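Local structure of APL1 (Anopheles gambiae, 3O6N) at residues Q47-F52 / V71-L76; L64-R69 / F89-T94; R312-F317 / K334-H339. The protein probably regulates complement-like immunity in the mosquito as the leucine-rich-repeat partner of LRIM1 in a heterodimeric complex. All coordinates share one frame; numbering follows the deposited sequence.

Interaction 1: Q47-F52 / V71-L76; sequences QKIVTF and VELLNL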
loop_
_atom_site.group_PDB
_atom_site.type_symbol
_atom_site.label_atom_id
_atom_site.label_comp_id
_atom_site.label_asym_id
_atom_site.label_seq_id
_atom_site.Cartn_x
_atom_site.Cartn_y
_atom_site.Cartn_z
ATOM N N GLN A 47 13.290 9.744 32.904
ATOM C CA GLN A 47 13.655 9.295 31.565
ATOM C C GLN A 47 12.535 9.561 30.557
ATOM O O GLN A 47 11.351 9.420 30.869
ATOM C CB GLN A 47 14.046 7.814 31.573
ATOM C CG GLN A 47 15.383 7.519 32.252
ATOM C CD GLN A 47 15.282 7.425 33.767
ATOM O OE1 GLN A 47 14.199 7.237 34.322
ATOM N NE2 GLN A 47 16.417 7.553 34.442
ATOM N N LYS A 48 12.922 9.946 29.346
ATOM C CA LYS A 48 11.963 10.333 28.317
ATOM C C LYS A 48 11.794 9.262 27.242
ATOM O O LYS A 48 10.779 9.229 26.546
ATOM C CB LYS A 48 12.389 11.653 27.669
ATOM C CG LYS A 48 12.447 12.828 28.631
ATOM C CD LYS A 48 12.847 14.103 27.906
ATOM C CE LYS A 48 12.718 15.319 28.806
ATOM N NZ LYS A 48 12.983 16.582 28.061
ATOM N N ILE A 49 12.791 8.396 27.104
ATOM C CA ILE A 49 12.759 7.347 26.090
ATOM C C ILE A 49 12.800 5.984 26.765
ATOM O O ILE A 49 13.769 5.645 27.443
ATOM C CB ILE A 49 13.942 7.464 25.108
ATOM C CG1 ILE A 49 14.303 8.933 24.861
ATOM C CG2 ILE A 49 13.625 6.752 23.803
ATOM C CD1 ILE A 49 13.199 9.746 24.234
ATOM N N VAL A 50 11.742 5.203 26.587
ATOM C CA VAL A 50 11.618 3.944 27.306
ATOM C C VAL A 50 11.457 2.758 26.371
ATOM O O VAL A 50 10.563 2.739 25.526
ATOM C CB VAL A 50 10.424 3.967 28.280
ATOM C CG1 VAL A 50 10.193 2.582 28.869
ATOM C CG2 VAL A 50 10.660 4.994 29.374
ATOM N N THR A 51 12.327 1.770 26.528
ATOM C CA THR A 51 12.201 0.532 25.777
ATOM C C THR A 51 12.522 -0.670 26.655
ATOM O O THR A 51 13.060 -0.525 27.752
ATOM C CB THR A 51 13.111 0.519 24.531
ATOM O OG1 THR A 51 12.672 -0.511 23.642
ATOM C CG2 THR A 51 14.549 0.259 24.928
ATOM N N PHE A 52 12.179 -1.855 26.164
ATOM C CA PHE A 52 12.385 -3.090 26.904
ATOM C C PHE A 52 13.243 -4.053 26.101
ATOM O O PHE A 52 13.173 -4.083 24.872
ATOM C CB PHE A 52 11.041 -3.746 27.214
ATOM C CG PHE A 52 10.207 -2.979 28.196
ATOM C CD1 PHE A 52 10.052 -3.433 29.495
ATOM C CD2 PHE A 52 9.591 -1.795 27.827
ATOM C CE1 PHE A 52 9.288 -2.726 30.405
ATOM C CE2 PHE A 52 8.828 -1.083 28.734
ATOM C CZ PHE A 52 8.678 -1.550 30.024
ATOM N N VAL A 71 7.641 10.296 30.236
ATOM C CA VAL A 71 7.960 9.550 29.025
ATOM C C VAL A 71 7.425 10.261 27.785
ATOM O O VAL A 71 6.272 10.691 27.753
ATOM C CB VAL A 71 7.385 8.119 29.076
ATOM C CG1 VAL A 71 7.713 7.366 27.792
ATOM C CG2 VAL A 71 7.922 7.369 30.292
ATOM N N GLU A 72 8.272 10.390 26.770
ATOM C CA GLU A 72 7.877 11.025 25.518
ATOM C C GLU A 72 7.762 9.987 24.410
ATOM O O GLU A 72 6.889 10.080 23.547
ATOM C CB GLU A 72 8.879 12.114 25.125
ATOM C CG GLU A 72 8.970 13.250 26.132
ATOM C CD GLU A 72 9.918 14.348 25.693
ATOM O OE1 GLU A 72 10.690 14.123 24.736
ATOM O OE2 GLU A 72 9.889 15.437 26.305
ATOM N N LEU A 73 8.648 8.998 24.448
ATOM C CA LEU A 73 8.618 7.890 23.502
ATOM C C LEU A 73 8.578 6.568 24.258
ATOM O O LEU A 73 9.520 6.220 24.969
ATOM C CB LEU A 73 9.839 7.937 22.581
ATOM C CG LEU A 73 9.849 7.008 21.362
ATOM C CD1 LEU A 73 10.884 7.472 20.348
ATOM C CD2 LEU A 73 10.092 5.556 21.757
ATOM N N LEU A 74 7.482 5.836 24.105
ATOM C CA LEU A 74 7.321 4.558 24.784
ATOM C C LEU A 74 7.282 3.415 23.772
ATOM O O LEU A 74 6.372 3.327 22.945
ATOM C CB LEU A 74 6.053 4.560 25.638
ATOM C CG LEU A 74 5.724 3.279 26.406
ATOM C CD1 LEU A 74 6.820 2.957 27.411
ATOM C CD2 LEU A 74 4.384 3.412 27.103
ATOM N N ASN A 75 8.281 2.545 23.841
ATOM C CA ASN A 75 8.369 1.413 22.931
ATOM C C ASN A 75 7.946 0.113 23.610
ATOM O O ASN A 75 8.716 -0.487 24.361
ATOM C CB ASN A 75 9.790 1.295 22.377
ATOM C CG ASN A 75 9.898 0.276 21.261
ATOM O OD1 ASN A 75 9.032 -0.585 21.108
ATOM N ND2 ASN A 75 10.967 0.367 20.475
ATOM N N LEU A 76 6.714 -0.310 23.348
ATOM C CA LEU A 76 6.203 -1.567 23.877
ATOM C C LEU A 76 6.041 -2.609 22.769
ATOM O O LEU A 76 5.224 -3.524 22.878
ATOM C CB LEU A 76 4.872 -1.346 24.595
ATOM C CG LEU A 76 4.907 -0.313 25.726
ATOM C CD1 LEU A 76 3.507 0.009 26.222
ATOM C CD2 LEU A 76 5.790 -0.798 26.870
HETATM O O HOH W 1 10.619 -2.312 23.729
#
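Strands 49-52 and 73-75 run side by side in parallel, their axes 4.9 Å apart at closest and within 4° of parallel, with Ile-49 paired to Leu-73 and Val-50 to Leu-74. The pairing starts at the carbonyl of Lys-48, which is gripped twice: Leu-73 N reaches O of Lys-48 at 3.0 Å, while Glu-72 N approaches the same oxygen on a lone pair. Val-50 then bonds through both its backbone polar atoms, N to Leu-73 O and O from Asn-75 N, each bond close to straight. At the end of the pairing a water takes the place of a direct bond, accepting from Phe-52 N and donating to Asn-75 O.

On the face of Val-50 and Leu-74, Val-50 spreads its two methyls over two partners. With CG1 anti to the backbone N (chi1 172°), that methyl lies alongside CD1 of Leu-74 at 3.7 Å, and CG2 of Val-50 is left to meet CG2 of Val-71, also at 3.7 Å. Further along, the ring of Phe-52 runs beside Leu-76, CE2 of Phe-52 to CD2 of Leu-76 3.6 Å. Ile-49 and Leu-73 meet more loosely on the opposite, concave face. The extended chains of Lys-48 and Glu-72 travel together in one direction and end in a long salt bridge, NZ of Lys-48 to OE2 of Glu-72 3.7 Å.

This is the consecutive-strand pairing of a leucine-rich repeat solenoid. Strand 21-24 flanks it on one side, where Phe-23 meets the ring of Phe-52, and strand 97-99 on the other, where Leu-98 touches Leu-74; Leu-64 and Leu-65 of helix 63-67 close over Phe-52, Val-71 and Leu-74.

Interaction 2: L64-R69 / F89-T94; sequences LLDSFR and FAYAHT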
loop_
_atom_site.group_PDB
_atom_site.type_symbol
_atom_site.label_atom_id
_atom_site.label_comp_id
_atom_site.label_asym_id
_atom_site.label_seq_id
_atom_site.Cartn_x
_atom_site.Cartn_y
_atom_site.Cartn_z
ATOM N N LEU A 64 3.849 1.059 35.488
ATOM C CA LEU A 64 4.922 1.574 34.642
ATOM C C LEU A 64 4.865 3.091 34.514
ATOM O O LEU A 64 5.803 3.787 34.894
ATOM C CB LEU A 64 4.885 0.926 33.253
ATOM C CG LEU A 64 5.861 1.504 32.228
ATOM C CD1 LEU A 64 7.303 1.398 32.717
ATOM C CD2 LEU A 64 5.692 0.811 30.883
ATOM N N LEU A 65 3.759 3.599 33.976
ATOM C CA LEU A 65 3.605 5.036 33.767
ATOM C C LEU A 65 3.156 5.777 35.025
ATOM O O LEU A 65 3.175 7.008 35.069
ATOM C CB LEU A 65 2.654 5.313 32.600
ATOM C CG LEU A 65 3.183 4.827 31.251
ATOM C CD1 LEU A 65 2.136 4.984 30.148
ATOM C CD2 LEU A 65 4.475 5.555 30.884
ATOM N N ASP A 66 2.751 5.033 36.048
ATOM C CA ASP A 66 2.485 5.645 37.345
ATOM C C ASP A 66 3.800 6.108 37.966
ATOM O O ASP A 66 3.828 7.068 38.734
ATOM C CB ASP A 66 1.768 4.667 38.278
ATOM C CG ASP A 66 0.275 4.592 38.010
ATOM O OD1 ASP A 66 -0.175 5.125 36.973
ATOM O OD2 ASP A 66 -0.449 3.995 38.836
ATOM N N SER A 67 4.885 5.421 37.614
ATOM C CA SER A 67 6.211 5.720 38.146
ATOM C C SER A 67 7.043 6.562 37.186
ATOM O O SER A 67 7.847 7.388 37.614
ATOM C CB SER A 67 6.961 4.429 38.480
ATOM O OG SER A 67 6.312 3.720 39.516
ATOM N N PHE A 68 6.859 6.340 35.889
ATOM C CA PHE A 68 7.556 7.119 34.874
ATOM C C PHE A 68 6.583 8.073 34.195
ATOM O O PHE A 68 5.881 7.692 33.260
ATOM C CB PHE A 68 8.209 6.189 33.849
ATOM C CG PHE A 68 9.400 5.448 34.385
ATOM C CD1 PHE A 68 10.680 5.764 33.955
ATOM C CD2 PHE A 68 9.245 4.449 35.334
ATOM C CE1 PHE A 68 11.784 5.090 34.455
ATOM C CE2 PHE A 68 10.343 3.771 35.838
ATOM C CZ PHE A 68 11.614 4.092 35.397
ATOM N N ARG A 69 6.545 9.314 34.673
ATOM C CA ARG A 69 5.530 10.272 34.241
ATOM C C ARG A 69 6.045 11.349 33.287
ATOM O O ARG A 69 5.355 12.335 33.028
ATOM C CB ARG A 69 4.877 10.934 35.458
ATOM C CG ARG A 69 4.256 9.946 36.433
ATOM C CD ARG A 69 3.430 10.662 37.484
ATOM N NE ARG A 69 2.837 9.736 38.442
ATOM C CZ ARG A 69 2.168 10.115 39.526
ATOM N NH1 ARG A 69 2.005 11.405 39.786
ATOM N NH2 ARG A 69 1.662 9.205 40.348
ATOM N N PHE A 89 -2.600 4.165 30.987
ATOM C CA PHE A 89 -2.172 5.446 30.429
ATOM C C PHE A 89 -2.792 6.661 31.121
ATOM O O PHE A 89 -2.965 7.716 30.507
ATOM C CB PHE A 89 -2.438 5.486 28.920
ATOM C CG PHE A 89 -1.590 4.524 28.133
ATOM C CD1 PHE A 89 -0.372 4.925 27.608
ATOM C CD2 PHE A 89 -2.005 3.219 27.927
ATOM C CE1 PHE A 89 0.417 4.042 26.886
ATOM C CE2 PHE A 89 -1.224 2.329 27.204
ATOM C CZ PHE A 89 -0.012 2.742 26.683
ATOM N N ALA A 90 -3.102 6.512 32.405
ATOM C CA ALA A 90 -3.671 7.606 33.188
ATOM C C ALA A 90 -2.700 8.783 33.327
ATOM O O ALA A 90 -3.099 9.942 33.210
ATOM C CB ALA A 90 -4.102 7.105 34.564
ATOM N N TYR A 91 -1.427 8.478 33.568
ATOM C CA TYR A 91 -0.401 9.508 33.716
ATOM C C TYR A 91 0.513 9.581 32.495
ATOM O O TYR A 91 1.727 9.724 32.632
ATOM C CB TYR A 91 0.450 9.239 34.962
ATOM C CG TYR A 91 -0.296 9.366 36.272
ATOM C CD1 TYR A 91 -0.211 10.526 37.032
ATOM C CD2 TYR A 91 -1.082 8.325 36.752
ATOM C CE1 TYR A 91 -0.889 10.646 38.232
ATOM C CE2 TYR A 91 -1.763 8.437 37.949
ATOM C CZ TYR A 91 -1.662 9.599 38.686
ATOM O OH TYR A 91 -2.338 9.715 39.879
ATOM N N ALA A 92 -0.067 9.490 31.303
ATOM C CA ALA A 92 0.730 9.447 30.083
ATOM C C ALA A 92 0.724 10.779 29.338
ATOM O O ALA A 92 1.006 10.828 28.143
ATOM C CB ALA A 92 0.235 8.330 29.175
ATOM N N HIS A 93 0.419 11.855 30.059
ATOM C CA HIS A 93 0.218 13.179 29.462
ATOM C C HIS A 93 1.373 13.693 28.596
ATOM O O HIS A 93 1.172 14.548 27.736
ATOM C CB HIS A 93 -0.103 14.209 30.550
ATOM C CG HIS A 93 -1.345 13.901 31.326
ATOM N ND1 HIS A 93 -2.609 14.078 30.808
ATOM C CD2 HIS A 93 -1.517 13.429 32.584
ATOM C CE1 HIS A 93 -3.507 13.728 31.712
ATOM N NE2 HIS A 93 -2.870 13.331 32.799
ATOM N N THR A 94 2.576 13.181 28.824
ATOM C CA THR A 94 3.748 13.672 28.103
ATOM C C THR A 94 4.113 12.828 26.877
ATOM O O THR A 94 4.986 13.210 26.097
ATOM C CB THR A 94 4.979 13.765 29.025
ATOM O OG1 THR A 94 5.275 12.470 29.560
ATOM C CG2 THR A 94 4.727 14.744 30.171
HETATM O O HOH W 2 -0.446 5.739 34.183
#
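Both Arg-69 and Tyr-91 carry CG anti to their own carbonyl carbon (chi1 -57° in Arg-69), and from there the arginine runs extended to NE, which brings its guanidinium alongside the tyrosine and pointing the same way. The two flat groups stack, with planes 22° apart and centres 3.8 Å from each other. CZ of Arg-69 stands 3.4 Å from CE1 of Tyr-91, displaced toward that side of the ring, so the contact is an offset cation-pi stack. Behind it, CD and NE of the arginine also lie against the ring, near CD1 and CG.

The rotation of the guanidinium is steadied from within its own segment. Arg-69 NE donates to Asp-66 O at 2.9 Å, reaching the oxygen from above the carbonyl plane. Asp-66 contributes its side chain as well: OD1 comes within 3.3 Å of CD2 of Tyr-91, its carboxylate plane turned 79° from the ring. A water bridges the same two residues, donating to OD1 of Asp-66 and accepting from Tyr-91 N. Carboxylate and guanidinium thus both border the one aromatic ring.

Deeper in, the contact turns apolar. Leu-65 CD1 touches CD1 of Phe-89 at 3.6 Å, and the same methyl reaches CB of Ala-92 at 4.0 Å.

Helix 63-67 and the type I turn from Phe-89 to Ala-92 stand side by side on the convex side of the solenoid. Leu-65 and Phe-89 both rest on Leu-74 of strand 73-75, while Thr-94 OG1 bonds to Val-71 O just before that strand.

Interaction 3: R312-F317 / K334-H339; sequences RNQPQF and KLSTHH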
loop_
_atom_site.group_PDB
_atom_site.type_symbol
_atom_site.label_atom_id
_atom_site.label_comp_id
_atom_site.label_asym_id
_atom_site.label_seq_id
_atom_site.Cartn_x
_atom_site.Cartn_y
_atom_site.Cartn_z
ATOM N N ARG A 312 -1.038 -0.681 -34.374
ATOM C CA ARG A 312 -1.289 0.749 -34.533
ATOM C C ARG A 312 -0.742 1.570 -33.365
ATOM O O ARG A 312 -0.633 2.791 -33.456
ATOM C CB ARG A 312 -2.780 1.026 -34.742
ATOM C CG ARG A 312 -3.286 0.578 -36.094
ATOM C CD ARG A 312 -4.770 0.859 -36.256
ATOM N NE ARG A 312 -5.232 0.540 -37.605
ATOM C CZ ARG A 312 -6.488 0.679 -38.015
ATOM N NH1 ARG A 312 -7.412 1.122 -37.172
ATOM N NH2 ARG A 312 -6.822 0.370 -39.263
ATOM N N ASN A 313 -0.384 0.895 -32.278
ATOM C CA ASN A 313 0.139 1.580 -31.101
ATOM C C ASN A 313 1.621 1.928 -31.213
ATOM O O ASN A 313 2.230 2.379 -30.246
ATOM C CB ASN A 313 -0.114 0.750 -29.842
ATOM C CG ASN A 313 -1.573 0.755 -29.430
ATOM O OD1 ASN A 313 -2.038 1.673 -28.745
ATOM N ND2 ASN A 313 -2.307 -0.270 -29.849
ATOM N N GLN A 314 2.190 1.720 -32.397
ATOM C CA GLN A 314 3.605 1.997 -32.639
ATOM C C GLN A 314 4.133 3.301 -32.028
ATOM O O GLN A 314 5.176 3.296 -31.380
ATOM C CB GLN A 314 3.917 1.963 -34.139
ATOM C CG GLN A 314 5.382 2.222 -34.451
ATOM C CD GLN A 314 5.710 2.052 -35.919
ATOM O OE1 GLN A 314 4.851 1.694 -36.727
ATOM N NE2 GLN A 314 6.962 2.313 -36.274
ATOM N N PRO A 315 3.428 4.425 -32.249
ATOM C CA PRO A 315 3.931 5.702 -31.727
ATOM C C PRO A 315 4.075 5.709 -30.207
ATOM O O PRO A 315 4.961 6.386 -29.686
ATOM C CB PRO A 315 2.868 6.719 -32.176
ATOM C CG PRO A 315 1.668 5.905 -32.550
ATOM C CD PRO A 315 2.210 4.603 -33.057
ATOM N N GLN A 316 3.217 4.975 -29.506
ATOM C CA GLN A 316 3.343 4.849 -28.059
ATOM C C GLN A 316 4.510 3.926 -27.706
ATOM O O GLN A 316 5.331 4.249 -26.845
ATOM C CB GLN A 316 2.046 4.319 -27.438
ATOM C CG GLN A 316 2.105 4.168 -25.924
ATOM C CD GLN A 316 2.212 5.502 -25.206
ATOM O OE1 GLN A 316 1.205 6.085 -24.811
ATOM N NE2 GLN A 316 3.437 5.990 -25.033
ATOM N N PHE A 317 4.572 2.779 -28.376
ATOM C CA PHE A 317 5.618 1.785 -28.124
ATOM C C PHE A 317 7.021 2.330 -28.395
ATOM O O PHE A 317 7.968 2.004 -27.679
ATOM C CB PHE A 317 5.398 0.541 -28.989
ATOM C CG PHE A 317 4.135 -0.220 -28.674
ATOM C CD1 PHE A 317 3.517 -0.100 -27.444
ATOM C CD2 PHE A 317 3.569 -1.062 -29.623
ATOM C CE1 PHE A 317 2.356 -0.806 -27.159
ATOM C CE2 PHE A 317 2.412 -1.768 -29.348
ATOM C CZ PHE A 317 1.806 -1.642 -28.109
ATOM N N LYS A 334 5.078 -3.528 -34.766
ATOM C CA LYS A 334 5.967 -2.693 -35.565
ATOM C C LYS A 334 6.700 -1.691 -34.685
ATOM O O LYS A 334 6.096 -1.042 -33.835
ATOM C CB LYS A 334 5.179 -1.931 -36.635
ATOM C CG LYS A 334 4.707 -2.767 -37.805
ATOM C CD LYS A 334 3.979 -1.890 -38.816
ATOM C CE LYS A 334 3.542 -2.680 -40.037
ATOM N NZ LYS A 334 2.788 -1.817 -40.988
ATOM N N LEU A 335 8.005 -1.568 -34.900
ATOM C CA LEU A 335 8.811 -0.586 -34.188
ATOM C C LEU A 335 9.618 0.230 -35.191
ATOM O O LEU A 335 10.062 -0.295 -36.214
ATOM C CB LEU A 335 9.758 -1.272 -33.200
ATOM C CG LEU A 335 9.166 -2.006 -31.991
ATOM C CD1 LEU A 335 10.276 -2.678 -31.197
ATOM C CD2 LEU A 335 8.376 -1.055 -31.100
ATOM N N SER A 336 9.800 1.512 -34.899
ATOM C CA SER A 336 10.626 2.378 -35.731
ATOM C C SER A 336 12.099 2.074 -35.498
ATOM O O SER A 336 12.467 1.510 -34.468
ATOM C CB SER A 336 10.352 3.847 -35.412
ATOM O OG SER A 336 9.012 4.197 -35.717
ATOM N N THR A 337 12.939 2.464 -36.450
ATOM C CA THR A 337 14.373 2.236 -36.349
ATOM C C THR A 337 14.944 2.890 -35.093
ATOM O O THR A 337 15.926 2.414 -34.524
ATOM C CB THR A 337 15.111 2.791 -37.585
ATOM O OG1 THR A 337 14.498 2.282 -38.776
ATOM C CG2 THR A 337 16.575 2.380 -37.562
ATOM N N HIS A 338 14.308 3.970 -34.657
ATOM C CA HIS A 338 14.823 4.782 -33.558
ATOM C C HIS A 338 14.103 4.556 -32.229
ATOM O O HIS A 338 14.184 5.395 -31.328
ATOM C CB HIS A 338 14.736 6.260 -33.932
ATOM C CG HIS A 338 13.342 6.720 -34.240
ATOM N ND1 HIS A 338 12.417 6.996 -33.258
ATOM C CD2 HIS A 338 12.718 6.937 -35.421
ATOM C CE1 HIS A 338 11.280 7.371 -33.821
ATOM N NE2 HIS A 338 11.437 7.344 -35.131
ATOM N N HIS A 339 13.403 3.433 -32.096
ATOM C CA HIS A 339 12.687 3.140 -30.856
ATOM C C HIS A 339 13.663 3.077 -29.685
ATOM O O HIS A 339 14.856 2.829 -29.874
ATOM C CB HIS A 339 11.920 1.824 -30.970
ATOM C CG HIS A 339 12.801 0.614 -30.933
ATOM N ND1 HIS A 339 13.225 0.040 -29.756
ATOM C CD2 HIS A 339 13.353 -0.118 -31.931
ATOM C CE1 HIS A 339 13.993 -1.001 -30.027
ATOM N NE2 HIS A 339 14.087 -1.118 -31.338
#
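Convex-side segments of the leucine-rich repeat solenoid meet here, the short helix 314-317 packing against the loop 334-339. Gln-314 does most of the touching. Its CG is anti to the backbone N (chi1 -179°), and the extended chain carries the amide past Lys-334, at a slant, to Ser-336. On the way CG of Gln-314 passes 3.4 Å from the carbonyl oxygen of Lys-334. The terminal amide then divides its two ends between neighbours: OE1 rests 3.6 Å from CB of Lys-334, and NE2 comes to 2.8 Å from OG of Ser-336. That last pair is a weak hydrogen bond, bent to 127° at the hydrogen. The serine hydroxyl has a stronger partner in OD2 of Asp-318, immediately after the helix, so one hydroxyl engages both the glutamine and the aspartate.

The apolar part is smaller. CB of Phe-317 meets CD2 of Leu-335 at 4.0 Å, a light contact between buried side chains. In the conformer described, one of two, the amine of Lys-334 leads away from Gln-314 to a salt bridge with Glu-311.

Helix 314-317 comes before strand 322-324 and the loop before strand 343-345, the outermost of the parallel strands at this end. Phe-317 also packs on Leu-333, and His-339 NE2 bonds to Asn-362 O beyond helix 353-359.

Interactions 1 and 2 are neighbours near the N-terminal end of the solenoid, with centres about 11 Å apart and their segments interleaved along the chain. The first joins strands on the concave side, the second segments on the convex side; Leu-65 packing on Val-71 and the Thr-94 to Val-71 bond knit them together. Interaction 3 follows far later, toward the C-terminal end, its centre about 59 Å from that of interaction 1 and about 66 Å from that of interaction 2, with no direct touch. Its role resembles that of interaction 2, joining neighbouring convex-side segments. Repeated local contacts of this kind build the long curved body of the domain.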